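Side-chain contacts in RNA-binding protein Smaug (Drosophila melanogaster, PDB 1OXJ), which recognises RNA through its SAM domain, which is followed in this RNA-binding fragment by a helical PHAT domain: residues 85-90 and 120-125; 23-28 and 43-48; 32-37 and 95-100. One frame throughout, in Å; residues are numbered along the deposited sequence.

Interaction 1: 85-90 and 120-125; sequences TAVEEL and DIVTNT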
loop_
_atom_site.group_PDB
_atom_site.type_symbol
_atom_site.label_atom_id
_atom_site.label_comp_id
_atom_site.label_asym_id
_atom_site.label_seq_id
_atom_site.Cartn_x
_atom_site.Cartn_y
_atom_site.Cartn_z
ATOM N N THR A 85 10.600 10.740 1.645
ATOM C CA THR A 85 10.888 9.336 1.921
ATOM C C THR A 85 9.621 8.574 2.286
ATOM O O THR A 85 9.372 7.481 1.768
ATOM C CB THR A 85 11.896 9.181 3.092
ATOM O OG1 THR A 85 13.149 9.781 2.727
ATOM C CG2 THR A 85 12.105 7.698 3.425
ATOM N N ALA A 86 8.827 9.151 3.180
ATOM C CA ALA A 86 7.583 8.520 3.615
ATOM C C ALA A 86 6.650 8.285 2.428
ATOM O O ALA A 86 6.009 7.234 2.326
ATOM C CB ALA A 86 6.886 9.394 4.663
ATOM N N VAL A 87 6.581 9.251 1.515
ATOM C CA VAL A 87 5.699 9.095 0.367
ATOM C C VAL A 87 6.230 8.033 -0.598
ATOM O O VAL A 87 5.454 7.346 -1.270
ATOM C CB VAL A 87 5.487 10.455 -0.348
ATOM C CG1 VAL A 87 4.702 10.261 -1.627
ATOM C CG2 VAL A 87 4.728 11.401 0.582
ATOM N N GLU A 88 7.552 7.876 -0.650
ATOM C CA GLU A 88 8.148 6.869 -1.522
ATOM C C GLU A 88 7.759 5.489 -0.979
ATOM O O GLU A 88 7.372 4.594 -1.740
ATOM C CB GLU A 88 9.669 7.013 -1.547
ATOM C CG GLU A 88 10.352 6.129 -2.579
ATOM C CD GLU A 88 11.864 6.237 -2.540
ATOM O OE1 GLU A 88 12.388 7.376 -2.539
ATOM O OE2 GLU A 88 12.530 5.179 -2.514
ATOM N N GLU A 89 7.865 5.318 0.335
ATOM C CA GLU A 89 7.480 4.050 0.958
ATOM C C GLU A 89 6.010 3.751 0.649
ATOM O O GLU A 89 5.673 2.649 0.216
ATOM C CB GLU A 89 7.663 4.110 2.479
ATOM C CG GLU A 89 9.114 4.192 2.955
ATOM C CD GLU A 89 9.871 2.889 2.771
ATOM O OE1 GLU A 89 11.055 2.835 3.155
ATOM O OE2 GLU A 89 9.293 1.916 2.247
ATOM N N LEU A 90 5.135 4.731 0.871
ATOM C CA LEU A 90 3.708 4.531 0.623
ATOM C C LEU A 90 3.423 4.104 -0.809
ATOM O O LEU A 90 2.531 3.294 -1.061
ATOM C CB LEU A 90 2.912 5.800 0.943
ATOM C CG LEU A 90 2.901 6.246 2.408
ATOM C CD1 LEU A 90 2.150 7.565 2.522
ATOM C CD2 LEU A 90 2.249 5.175 3.291
ATOM N N ASP A 120 -2.605 10.124 7.527
ATOM C CA ASP A 120 -2.985 11.249 8.390
ATOM C C ASP A 120 -1.755 11.998 8.892
ATOM O O ASP A 120 -1.715 13.233 8.876
ATOM C CB ASP A 120 -3.804 10.774 9.598
ATOM C CG ASP A 120 -5.213 10.343 9.223
ATOM O OD1 ASP A 120 -5.746 10.851 8.218
ATOM O OD2 ASP A 120 -5.794 9.508 9.950
ATOM N N ILE A 121 -0.752 11.249 9.342
ATOM C CA ILE A 121 0.482 11.852 9.838
ATOM C C ILE A 121 1.187 12.613 8.716
ATOM O O ILE A 121 1.634 13.743 8.915
ATOM C CB ILE A 121 1.435 10.785 10.392
ATOM C CG1 ILE A 121 0.772 10.069 11.573
ATOM C CG2 ILE A 121 2.751 11.424 10.810
ATOM C CD1 ILE A 121 1.578 8.930 12.133
ATOM N N VAL A 122 1.276 11.996 7.539
ATOM C CA VAL A 122 1.922 12.625 6.389
ATOM C C VAL A 122 1.228 13.924 5.992
ATOM O O VAL A 122 1.862 14.978 5.923
ATOM C CB VAL A 122 1.940 11.675 5.159
ATOM C CG1 VAL A 122 2.351 12.443 3.897
ATOM C CG2 VAL A 122 2.911 10.540 5.398
ATOM N N THR A 123 -0.073 13.857 5.731
ATOM C CA THR A 123 -0.801 15.054 5.327
ATOM C C THR A 123 -0.773 16.118 6.421
ATOM O O THR A 123 -0.824 17.314 6.130
ATOM C CB THR A 123 -2.261 14.720 4.953
ATOM O OG1 THR A 123 -2.936 14.161 6.084
ATOM C CG2 THR A 123 -2.293 13.716 3.805
ATOM N N ASN A 124 -0.680 15.689 7.677
ATOM C CA ASN A 124 -0.628 16.631 8.792
ATOM C C ASN A 124 0.749 17.279 8.916
ATOM O O ASN A 124 0.857 18.475 9.189
ATOM C CB ASN A 124 -0.978 15.932 10.108
ATOM C CG ASN A 124 -2.468 15.660 10.247
ATOM O OD1 ASN A 124 -2.910 15.055 11.229
ATOM N ND2 ASN A 124 -3.253 16.108 9.268
ATOM N N THR A 125 1.795 16.480 8.735
ATOM C CA THR A 125 3.160 16.978 8.811
ATOM C C THR A 125 3.356 17.966 7.671
ATOM O O THR A 125 4.017 18.999 7.820
ATOM C CB THR A 125 4.172 15.829 8.659
ATOM O OG1 THR A 125 4.123 14.999 9.824
ATOM C CG2 THR A 125 5.586 16.370 8.480
#
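Ile121 O, the carbonyl just before Val122 and its three apolar partners Ala86, Val87 and Leu90, is gripped twice from the next turn of its own helix. Thr125 N donates the regular helical bond to Ile121 O at 2.7 Å. The hydroxyl Thr125 OG1 adds a second bond to Ile121 O at 2.9 Å, reaching it from above the carbonyl plane, 41° out of it. The threonine side chain is thus folded back on its own helix and spends its polar atom there, while the contact with 85-90 is wholly apolar. The two helix segments run roughly antiparallel, at 149° between their N-to-C directions, with axes 11.0 Å apart. Val122 carries this side of the contact alone and supplies more than half of the 111 Å² buried. With CG1 anti to the backbone N (chi1 168°), its two methyls part to meet different partners. Val122 CG1 lies against Val87 CG2 at 4.2 Å. The other methyl, Val122 CG2, meets Ala86 CB at 4.2 Å from one direction and, roughly at a right angle to that, Leu90 CD1 at 4.2 Å. Ala86 and Leu90 stand one turn apart, so the valine branch bears on successive turns of the same helix face; where Ala86 has only a methyl, the backbones come to 7.5 Å between Ala86 CA and Val122 CA. A roughly antiparallel helix pair of this kind is in keeping with the PHAT domain, a pseudo-HEAT helical fold. Leu76 of helix 49-77 touches both Ala86 and Val122. Helix 136-150 covers Val87 and Leu90 through Ile145, and Thr123, one residue beyond Val122, faces Leu165 and Leu169 of helix 159-170.

Interaction 2: 23-28 and 43-48; sequences IELFKN and QSVGVT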
loop_
_atom_site.group_PDB
_atom_site.type_symbol
_atom_site.label_atom_id
_atom_site.label_comp_id
_atom_site.label_asym_id
_atom_site.label_seq_id
_atom_site.Cartn_x
_atom_site.Cartn_y
_atom_site.Cartn_z
ATOM N N ILE A 23 -1.800 -13.466 -13.600
ATOM C CA ILE A 23 -3.084 -13.163 -12.959
ATOM C C ILE A 23 -3.931 -14.414 -12.671
ATOM O O ILE A 23 -4.551 -14.525 -11.606
ATOM C CB ILE A 23 -3.925 -12.179 -13.832
ATOM C CG1 ILE A 23 -5.226 -11.810 -13.118
ATOM C CG2 ILE A 23 -4.262 -12.821 -15.162
ATOM C CD1 ILE A 23 -5.032 -11.011 -11.844
ATOM N N GLU A 24 -3.963 -15.363 -13.604
ATOM C CA GLU A 24 -4.770 -16.572 -13.417
ATOM C C GLU A 24 -4.361 -17.460 -12.250
ATOM O O GLU A 24 -5.178 -18.221 -11.727
ATOM C CB GLU A 24 -4.780 -17.408 -14.696
ATOM C CG GLU A 24 -5.519 -16.755 -15.856
ATOM C CD GLU A 24 -6.949 -16.404 -15.511
ATOM O OE1 GLU A 24 -7.667 -17.273 -14.976
ATOM O OE2 GLU A 24 -7.361 -15.256 -15.779
ATOM N N LEU A 25 -3.101 -17.369 -11.842
ATOM C CA LEU A 25 -2.611 -18.169 -10.733
ATOM C C LEU A 25 -3.392 -17.878 -9.455
ATOM O O LEU A 25 -3.554 -18.765 -8.610
ATOM C CB LEU A 25 -1.129 -17.884 -10.490
ATOM C CG LEU A 25 -0.563 -18.430 -9.177
ATOM C CD1 LEU A 25 -0.742 -19.943 -9.140
ATOM C CD2 LEU A 25 0.894 -18.056 -9.058
ATOM N N PHE A 26 -3.883 -16.645 -9.331
ATOM C CA PHE A 26 -4.622 -16.201 -8.142
ATOM C C PHE A 26 -6.142 -16.420 -8.167
ATOM O O PHE A 26 -6.830 -16.122 -7.191
ATOM C CB PHE A 26 -4.323 -14.715 -7.884
ATOM C CG PHE A 26 -2.866 -14.424 -7.671
ATOM C CD1 PHE A 26 -1.982 -14.372 -8.755
ATOM C CD2 PHE A 26 -2.360 -14.263 -6.383
ATOM C CE1 PHE A 26 -0.619 -14.168 -8.557
ATOM C CE2 PHE A 26 -0.988 -14.058 -6.168
ATOM C CZ PHE A 26 -0.118 -14.011 -7.254
ATOM N N LYS A 27 -6.645 -16.960 -9.275
ATOM C CA LYS A 27 -8.073 -17.224 -9.494
ATOM C C LYS A 27 -8.999 -17.303 -8.275
ATOM O O LYS A 27 -9.809 -16.400 -8.034
ATOM C CB LYS A 27 -8.238 -18.500 -10.331
ATOM C CG LYS A 27 -9.685 -18.872 -10.640
ATOM C CD LYS A 27 -10.462 -17.727 -11.300
ATOM C CE LYS A 27 -9.876 -17.328 -12.654
ATOM N NZ LYS A 27 -8.545 -16.653 -12.524
ATOM N N ASN A 28 -8.918 -18.387 -7.521
ATOM C CA ASN A 28 -9.783 -18.505 -6.349
ATOM C C ASN A 28 -8.963 -18.500 -5.073
ATOM O O ASN A 28 -9.399 -19.012 -4.039
ATOM C CB ASN A 28 -10.603 -19.789 -6.416
ATOM C CG ASN A 28 -11.641 -19.753 -7.512
ATOM O OD1 ASN A 28 -12.452 -18.824 -7.584
ATOM N ND2 ASN A 28 -11.628 -20.767 -8.374
ATOM N N GLN A 43 7.726 -22.194 -8.665
ATOM C CA GLN A 43 8.473 -22.955 -9.659
ATOM C C GLN A 43 7.744 -24.260 -9.955
ATOM O O GLN A 43 7.712 -24.721 -11.097
ATOM C CB GLN A 43 9.886 -23.268 -9.157
ATOM C CG GLN A 43 10.832 -22.090 -9.126
ATOM C CD GLN A 43 12.256 -22.509 -8.786
ATOM O OE1 GLN A 43 12.866 -23.301 -9.505
ATOM N NE2 GLN A 43 12.787 -21.982 -7.688
ATOM N N SER A 44 7.143 -24.844 -8.921
ATOM C CA SER A 44 6.418 -26.104 -9.053
ATOM C C SER A 44 5.143 -26.035 -9.877
ATOM O O SER A 44 4.709 -27.049 -10.428
ATOM C CB SER A 44 6.083 -26.663 -7.674
ATOM O OG SER A 44 7.264 -27.009 -6.974
ATOM N N VAL A 45 4.529 -24.859 -9.965
ATOM C CA VAL A 45 3.304 -24.738 -10.747
ATOM C C VAL A 45 3.474 -24.027 -12.088
ATOM O O VAL A 45 2.528 -23.465 -12.627
ATOM C CB VAL A 45 2.169 -24.065 -9.927
ATOM C CG1 VAL A 45 1.794 -24.956 -8.741
ATOM C CG2 VAL A 45 2.613 -22.705 -9.426
ATOM N N GLY A 46 4.688 -24.043 -12.630
ATOM C CA GLY A 46 4.895 -23.445 -13.940
ATOM C C GLY A 46 5.392 -22.020 -14.075
ATOM O O GLY A 46 5.519 -21.528 -15.198
ATOM N N VAL A 47 5.651 -21.343 -12.960
ATOM C CA VAL A 47 6.167 -19.976 -13.002
ATOM C C VAL A 47 7.676 -20.050 -13.257
ATOM O O VAL A 47 8.365 -20.869 -12.659
ATOM C CB VAL A 47 5.924 -19.242 -11.660
ATOM C CG1 VAL A 47 6.442 -17.818 -11.740
ATOM C CG2 VAL A 47 4.438 -19.239 -11.325
ATOM N N THR A 48 8.189 -19.207 -14.147
ATOM C CA THR A 48 9.619 -19.216 -14.447
ATOM C C THR A 48 10.429 -18.958 -13.173
ATOM O O THR A 48 9.946 -18.322 -12.245
ATOM C CB THR A 48 9.985 -18.133 -15.475
ATOM O OG1 THR A 48 9.913 -16.842 -14.852
ATOM C CG2 THR A 48 9.020 -18.173 -16.651
#
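Leu25 reaches from the 3-10 segment that runs to Phe26 across to Val45 and Val47 with its two methyls alone. Its CB points toward 43-48 but makes no close contact there; a chi1 of 168° turns CG away from the backbone N, and CG merely carries the fork across. At the fork the branches separate: Leu25 CD1 meets Val45 CG2 at 4.4 Å, while Leu25 CD2, which prolongs the chain away from CA, meets Val47 CG2 at 4.4 Å. The leucine therefore faces the loop that leaves helix 39-44, with one valine for each methyl. Gly46 separates the two valines at a positive phi of 96°, where any side chain would be jammed against the carbonyl O of Val45. Leu42 of helix 39-44 touches both Leu25 and Val47, so the contact extends the apolar packing of the helical SAM domain toward its surface. What joins 23-28 to 43-48 is methyl against methyl, at full van der Waals spacing and over only 81 Å²; this implies cohesion by dispersion and exclusion of water, with no directional bond to fix the leucine's rotation.

Interaction 3: 32-37 and 95-100; sequences EEMLLI and LTPMKP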
loop_
_atom_site.group_PDB
_atom_site.type_symbol
_atom_site.label_atom_id
_atom_site.label_comp_id
_atom_site.label_asym_id
_atom_site.label_seq_id
_atom_site.Cartn_x
_atom_site.Cartn_y
_atom_site.Cartn_z
ATOM N N GLU A 32 -5.112 -15.115 2.671
ATOM C CA GLU A 32 -4.162 -15.858 3.500
ATOM C C GLU A 32 -3.300 -16.816 2.679
ATOM O O GLU A 32 -2.125 -17.004 2.970
ATOM C CB GLU A 32 -4.901 -16.634 4.602
ATOM C CG GLU A 32 -5.565 -15.767 5.675
ATOM C CD GLU A 32 -6.715 -14.904 5.154
ATOM O OE1 GLU A 32 -7.497 -15.375 4.299
ATOM O OE2 GLU A 32 -6.848 -13.750 5.619
ATOM N N GLU A 33 -3.882 -17.433 1.659
ATOM C CA GLU A 33 -3.125 -18.357 0.819
ATOM C C GLU A 33 -2.036 -17.618 0.054
ATOM O O GLU A 33 -0.921 -18.133 -0.103
ATOM C CB GLU A 33 -4.057 -19.076 -0.159
ATOM C CG GLU A 33 -4.983 -20.089 0.523
ATOM C CD GLU A 33 -5.863 -20.822 -0.469
ATOM O OE1 GLU A 33 -6.638 -20.156 -1.197
ATOM O OE2 GLU A 33 -5.779 -22.066 -0.519
ATOM N N MET A 34 -2.360 -16.417 -0.425
ATOM C CA MET A 34 -1.390 -15.597 -1.155
ATOM C C MET A 34 -0.146 -15.401 -0.301
ATOM O O MET A 34 0.974 -15.493 -0.803
ATOM C CB MET A 34 -1.986 -14.215 -1.521
ATOM C CG MET A 34 -0.935 -13.118 -1.936
ATOM S SD MET A 34 -1.642 -11.507 -2.390
ATOM C CE MET A 34 -2.072 -10.864 -0.787
ATOM N N LEU A 35 -0.345 -15.140 0.989
ATOM C CA LEU A 35 0.776 -14.909 1.901
ATOM C C LEU A 35 1.592 -16.158 2.218
ATOM O O LEU A 35 2.640 -16.069 2.849
ATOM C CB LEU A 35 0.287 -14.262 3.204
ATOM C CG LEU A 35 -0.346 -12.876 3.032
ATOM C CD1 LEU A 35 -0.739 -12.314 4.392
ATOM C CD2 LEU A 35 0.631 -11.939 2.332
ATOM N N LEU A 36 1.115 -17.319 1.773
ATOM C CA LEU A 36 1.824 -18.576 2.003
ATOM C C LEU A 36 2.689 -18.948 0.805
ATOM O O LEU A 36 3.403 -19.950 0.831
ATOM C CB LEU A 36 0.829 -19.705 2.277
ATOM C CG LEU A 36 0.013 -19.556 3.562
ATOM C CD1 LEU A 36 -0.942 -20.733 3.709
ATOM C CD2 LEU A 36 0.954 -19.472 4.751
ATOM N N ILE A 37 2.628 -18.133 -0.242
ATOM C CA ILE A 37 3.393 -18.385 -1.458
ATOM C C ILE A 37 4.902 -18.315 -1.265
ATOM O O ILE A 37 5.422 -17.365 -0.672
ATOM C CB ILE A 37 2.997 -17.389 -2.567
ATOM C CG1 ILE A 37 1.594 -17.724 -3.080
ATOM C CG2 ILE A 37 4.019 -17.417 -3.692
ATOM C CD1 ILE A 37 1.034 -16.715 -4.066
ATOM N N LEU A 95 -0.835 0.059 -3.786
ATOM C CA LEU A 95 -1.463 -0.848 -4.754
ATOM C C LEU A 95 -1.504 -2.303 -4.312
ATOM O O LEU A 95 -2.072 -3.148 -5.012
ATOM C CB LEU A 95 -0.742 -0.773 -6.101
ATOM C CG LEU A 95 -0.656 0.612 -6.742
ATOM C CD1 LEU A 95 0.001 0.498 -8.110
ATOM C CD2 LEU A 95 -2.045 1.219 -6.860
ATOM N N THR A 96 -0.898 -2.610 -3.169
ATOM C CA THR A 96 -0.886 -3.992 -2.677
ATOM C C THR A 96 -2.243 -4.452 -2.154
ATOM O O THR A 96 -3.051 -3.644 -1.701
ATOM C CB THR A 96 0.145 -4.178 -1.536
ATOM O OG1 THR A 96 -0.259 -3.410 -0.393
ATOM C CG2 THR A 96 1.521 -3.724 -1.985
ATOM N N PRO A 97 -2.505 -5.771 -2.204
ATOM C CA PRO A 97 -3.767 -6.344 -1.730
ATOM C C PRO A 97 -3.933 -6.092 -0.240
ATOM O O PRO A 97 -3.072 -6.466 0.563
ATOM C CB PRO A 97 -3.617 -7.836 -2.038
ATOM C CG PRO A 97 -2.669 -7.859 -3.206
ATOM C CD PRO A 97 -1.660 -6.798 -2.840
ATOM N N MET A 98 -5.031 -5.436 0.122
ATOM C CA MET A 98 -5.318 -5.129 1.512
ATOM C C MET A 98 -6.725 -5.567 1.876
ATOM O O MET A 98 -7.678 -5.325 1.138
ATOM C CB MET A 98 -5.189 -3.621 1.780
ATOM C CG MET A 98 -3.780 -3.049 1.651
ATOM S SD MET A 98 -3.714 -1.275 2.173
ATOM C CE MET A 98 -2.969 -0.515 0.725
ATOM N N LYS A 99 -6.848 -6.215 3.023
ATOM C CA LYS A 99 -8.145 -6.659 3.502
ATOM C C LYS A 99 -8.911 -5.447 4.004
ATOM O O LYS A 99 -8.327 -4.396 4.265
ATOM C CB LYS A 99 -7.974 -7.647 4.651
ATOM C CG LYS A 99 -7.195 -8.903 4.288
ATOM C CD LYS A 99 -7.223 -9.918 5.421
ATOM C CE LYS A 99 -8.573 -10.611 5.510
ATOM N NZ LYS A 99 -8.560 -11.720 6.507
ATOM N N PRO A 100 -10.239 -5.573 4.130
ATOM C CA PRO A 100 -11.062 -4.460 4.620
ATOM C C PRO A 100 -10.597 -3.997 6.006
ATOM O O PRO A 100 -9.999 -4.769 6.763
ATOM C CB PRO A 100 -12.456 -5.068 4.671
ATOM C CG PRO A 100 -12.446 -6.028 3.500
ATOM C CD PRO A 100 -11.078 -6.684 3.642
HETATM O O HOH W 1 -9.559 -13.451 4.156
#
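Met34 begins a type I beta turn that ends at Ile37, and its CA lies 9.6 Å from Pro97 CA in an extended strip in which Pro97 and Lys99 direct their side chains toward 32-37 and Met98 directs its own away. The contact joins helix 31-34 of the SAM domain to the long PHAT loop between helices 83-91 and 111-127. The Met34 chain runs out on the far side from its own N (chi1 164°), then turns at chi3 (75°), so that both end atoms rest on the proline ring: Met34 CE meets Pro97 CB at 3.6 Å, and Met34 SD lies 3.9 Å from Pro97 CG. Ile59 and Leu62 of helix 49-77 also pack on Met34, and Trp13 of helix 10-16 on Pro97, which makes this the buried half. At the more exposed edge Glu32 and Lys99 cross at about a right angle and form a salt bridge, Lys99 NZ donating to Glu32 OE2 at 2.8 Å. The ammonium comes to the syn side of the carboxylate, 19° out of its plane. With an alanine in place of Lys99 the ammonium is gone, and the Glu32 carboxylate is likely to lose its cationic mate and be freer to turn. Water 1 closes the link through the second oxygen, accepting from Lys99 NZ at 3.1 Å and donating to Glu32 OE1 at 2.8 Å.

In the fold
Interactions 2 and 3 lie on the same side of the chain's centre, with their own centres about 15 Å apart, and they touch: Phe26 CE2 packs on Ile37 CD1 at 3.9 Å. Interaction 1 lies on the opposite side, about 34 Å from interaction 2 and about 23 Å from interaction 3 between centres; its nearest atoms come within about 5 Å of interaction 3 without touching it. Interaction 2 belongs to the SAM domain and interaction 1 to PHAT, whereas interaction 3 bridges the two. Helix 49-77 has side chains beside all three contacts, Leu55 packing on Phe26 at the SAM end.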